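Local coordinates for protein CurF (Lyngbya majuscula, PDB 2Q35) that probably catalyses a decarboxylation step of polyketide chain beta-branching, as the crotonase-fold ECH2 decarboxylase domain of CurF, at residues Y130-V135 with V228-P233. The protein carries 1 engineered substitution. Numbering follows the deposited sequence.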
ATOM      1  N   TYR A 130      17.100   9.223 -19.468  1.00 17.84           N
ATOM      2  CA  TYR A 130      18.493   9.353 -19.901  1.00 17.27           C
ATOM      3  C   TYR A 130      19.148   8.007 -20.156  1.00 17.49           C
ATOM      4  O   TYR A 130      20.185   7.951 -20.798  1.00 19.00           O
ATOM      5  CB  TYR A 130      19.333  10.061 -18.848  1.00 17.91           C
ATOM      6  CG  TYR A 130      18.859  11.441 -18.479  1.00 17.66           C
ATOM      7  CD1 TYR A 130      18.794  12.452 -19.435  1.00 20.68           C
ATOM      8  CD2 TYR A 130      18.490  11.736 -17.170  1.00 20.48           C
ATOM      9  CE1 TYR A 130      18.373  13.723 -19.096  1.00 22.04           C
ATOM     10  CE2 TYR A 130      18.067  13.017 -16.809  1.00 21.52           C
ATOM     11  CZ  TYR A 130      18.007  14.000 -17.783  1.00 23.87           C
ATOM     12  OH  TYR A 130      17.591  15.273 -17.425  1.00 25.80           O
ATOM     13  N   GLY A 131      18.569   6.943 -19.602  1.00 16.07           N
ATOM     14  CA  GLY A 131      19.002   5.586 -19.922  1.00 15.20           C
ATOM     15  C   GLY A 131      19.703   4.869 -18.791  1.00 13.52           C
ATOM     16  O   GLY A 131      20.235   3.777 -19.012  1.00 13.31           O
ATOM     17  N   PHE A 132      19.709   5.469 -17.594  1.00 13.86           N
ATOM     18  CA  PHE A 132      20.422   4.859 -16.451  1.00 13.35           C
ATOM     19  C   PHE A 132      19.502   4.726 -15.241  1.00 12.57           C
ATOM     20  O   PHE A 132      18.380   5.253 -15.227  1.00 14.66           O
ATOM     21  CB  PHE A 132      21.717   5.613 -16.104  1.00 12.95           C
ATOM     22  CG  PHE A 132      21.526   7.081 -15.860  1.00 11.62           C
ATOM     23  CD1 PHE A 132      20.951   7.534 -14.686  1.00 15.51           C
ATOM     24  CD2 PHE A 132      21.921   8.014 -16.815  1.00 20.66           C
ATOM     25  CE1 PHE A 132      20.764   8.897 -14.458  1.00 19.43           C
ATOM     26  CE2 PHE A 132      21.731   9.384 -16.589  1.00 16.96           C
ATOM     27  CZ  PHE A 132      21.165   9.816 -15.423  1.00 19.10           C
ATOM     28  N   THR A 133      19.947   3.957 -14.254  1.00 11.37           N
ATOM     29  CA  THR A 133      19.090   3.610 -13.106  1.00 11.52           C
ATOM     30  C   THR A 133      19.133   4.695 -12.022  1.00 12.83           C
ATOM     31  O   THR A 133      20.040   5.536 -12.022  1.00 12.69           O
ATOM     32  CB  THR A 133      19.507   2.253 -12.512  1.00 13.19           C
ATOM     33  OG1 THR A 133      20.900   2.312 -12.182  1.00 12.50           O
ATOM     34  CG2 THR A 133      19.311   1.129 -13.543  1.00 10.28           C
ATOM     35  N   PRO A 134      18.126   4.725 -11.129  1.00 13.61           N
ATOM     36  CA  PRO A 134      18.005   5.816 -10.133  1.00 12.98           C
ATOM     37  C   PRO A 134      19.106   5.887  -9.072  1.00 13.72           C
ATOM     38  O   PRO A 134      19.900   4.952  -8.908  1.00 13.72           O
ATOM     39  CB  PRO A 134      16.657   5.526  -9.440  1.00 13.85           C
ATOM     40  CG  PRO A 134      15.913   4.665 -10.416  1.00 14.14           C
ATOM     41  CD  PRO A 134      16.956   3.815 -11.102  1.00 14.48           C
ATOM     42  N   VAL A 135      19.152   7.031  -8.395  1.00 14.48           N
ATOM     43  CA  VAL A 135      19.913   7.239  -7.168  1.00 14.09           C
ATOM     44  C   VAL A 135      19.004   7.877  -6.126  1.00 14.82           C
ATOM     45  O   VAL A 135      17.915   8.383  -6.443  1.00 15.61           O
ATOM     46  CB  VAL A 135      21.169   8.145  -7.386  1.00 14.14           C
ATOM     47  CG1 VAL A 135      22.148   7.444  -8.275  1.00 14.39           C
ATOM     48  CG2 VAL A 135      20.764   9.479  -8.014  1.00 16.89           C
ATOM     49  N   VAL A 228      27.243   1.426 -12.682  1.00 15.57           N
ATOM     50  CA  VAL A 228      27.414   0.536 -13.827  1.00 13.67           C
ATOM     51  C   VAL A 228      26.606   1.052 -15.019  1.00 14.38           C
ATOM     52  O   VAL A 228      27.125   1.151 -16.132  1.00 14.56           O
ATOM     53  CB  VAL A 228      26.990  -0.907 -13.495  1.00 15.17           C
ATOM     54  CG1 VAL A 228      27.008  -1.792 -14.740  1.00 16.54           C
ATOM     55  CG2 VAL A 228      27.906  -1.467 -12.448  1.00 14.65           C
ATOM     56  N   THR A 229      25.333   1.359 -14.780  1.00 14.06           N
ATOM     57  CA  THR A 229      24.446   1.698 -15.905  1.00 15.36           C
ATOM     58  C   THR A 229      24.677   3.095 -16.481  1.00 15.47           C
ATOM     59  O   THR A 229      24.385   3.335 -17.671  1.00 16.35           O
ATOM     60  CB  THR A 229      22.959   1.503 -15.551  1.00 14.23           C
ATOM     61  OG1 THR A 229      22.581   2.429 -14.527  1.00 15.73           O
ATOM     62  CG2 THR A 229      22.681   0.080 -15.099  1.00 17.04           C
ATOM     63  N   PHE A 230      25.169   4.009 -15.646  1.00 15.90           N
ATOM     64  CA  PHE A 230      25.494   5.377 -16.092  1.00 17.10           C
ATOM     65  C   PHE A 230      26.729   5.373 -16.974  1.00 17.22           C
ATOM     66  O   PHE A 230      26.822   6.137 -17.953  1.00 18.21           O
ATOM     67  CB  PHE A 230      25.691   6.317 -14.899  1.00 16.55           C
ATOM     68  CG  PHE A 230      25.951   7.750 -15.286  1.00 20.30           C
ATOM     69  CD1 PHE A 230      24.894   8.633 -15.488  1.00 20.15           C
ATOM     70  CD2 PHE A 230      27.244   8.215 -15.425  1.00 19.54           C
ATOM     71  CE1 PHE A 230      25.136   9.961 -15.848  1.00 19.94           C
ATOM     72  CE2 PHE A 230      27.510   9.537 -15.782  1.00 22.43           C
ATOM     73  CZ  PHE A 230      26.449  10.413 -15.989  1.00 19.52           C
ATOM     74  N   ASN A 231      27.688   4.509 -16.639  1.00 17.46           N
ATOM     75  CA  ASN A 231      28.941   4.473 -17.381  1.00 19.11           C
ATOM     76  C   ASN A 231      28.916   3.435 -18.497  1.00 20.14           C
ATOM     77  O   ASN A 231      29.669   2.439 -18.480  1.00 21.18           O
ATOM     78  CB  ASN A 231      30.120   4.275 -16.417  1.00 20.13           C
ATOM     79  CG  ASN A 231      30.280   5.454 -15.461  1.00 21.83           C
ATOM     80  OD1 ASN A 231      30.683   6.551 -15.871  1.00 26.78           O
ATOM     81  ND2 ASN A 231      29.930   5.249 -14.191  1.00 23.42           N
ATOM     82  N   GLN A 232      28.016   3.665 -19.445  1.00 20.04           N
ATOM     83  CA  GLN A 232      27.904   2.861 -20.648  1.00 20.01           C
ATOM     84  C   GLN A 232      28.024   3.813 -21.834  1.00 20.54           C
ATOM     85  O   GLN A 232      27.611   4.982 -21.736  1.00 21.33           O
ATOM     86  CB  GLN A 232      26.572   2.105 -20.688  1.00 20.46           C
ATOM     87  CG  GLN A 232      26.401   1.041 -19.577  1.00 19.09           C
ATOM     88  CD  GLN A 232      27.517  -0.036 -19.559  1.00 23.80           C
ATOM     89  OE1 GLN A 232      27.936  -0.557 -20.608  1.00 21.49           O
ATOM     90  NE2 GLN A 232      27.971  -0.395 -18.349  1.00 23.65           N
ATOM     91  N   PRO A 233      28.602   3.327 -22.945  1.00 21.48           N
ATOM     92  CA  PRO A 233      28.954   4.145 -24.110  1.00 22.33           C
ATOM     93  C   PRO A 233      27.888   5.143 -24.573  1.00 22.65           C
ATOM     94  O   PRO A 233      28.216   6.306 -24.828  1.00 23.44           O
ATOM     95  CB  PRO A 233      29.235   3.096 -25.194  1.00 22.26           C
ATOM     96  CG  PRO A 233      29.785   1.923 -24.425  1.00 22.73           C
ATOM     97  CD  PRO A 233      29.030   1.918 -23.112  1.00 21.48           C
TER
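Phe132 and Phe230 form a buried edge-to-face aromatic pair where the loop between helices 127-130 and 138-146 meets the last turn of the long helix 197-230. The ring centroids lie 4.9 Å apart with planes inclined at 64°, and CD1 of Phe230 stands over one face of Phe132, offset toward its rim, 3.3 Å from Phe132 CD2. Phe230 runs alongside Phe132, its chi1 of -177° carrying the ring beside its own carbonyl carbon, and both side chains point the same way. Here C-terminal helices of the crotonase fold pack against a mid-chain loop; His226 meets both rings, and Ile235 and Ile239 of helix 235-240 pack on Phe132 and Phe230 respectively. An alanine in place of Phe132 would probably leave the Phe230 edge without the face it rests on and open a gap beside His226. Next to the rings the contact turns polar: Thr133 OG1 and Thr229 OG1 are 2.9 Å apart, but Ile225 O, a weak acceptor, competes for the Thr229 proton. The two threonine side chains cross nearly at right angles, their CG2 methyls 3.9 Å apart. Leu203 and Ser199 of the second subunit pack on Thr133 and Thr229 respectively, placing this polar side at the subunit interface.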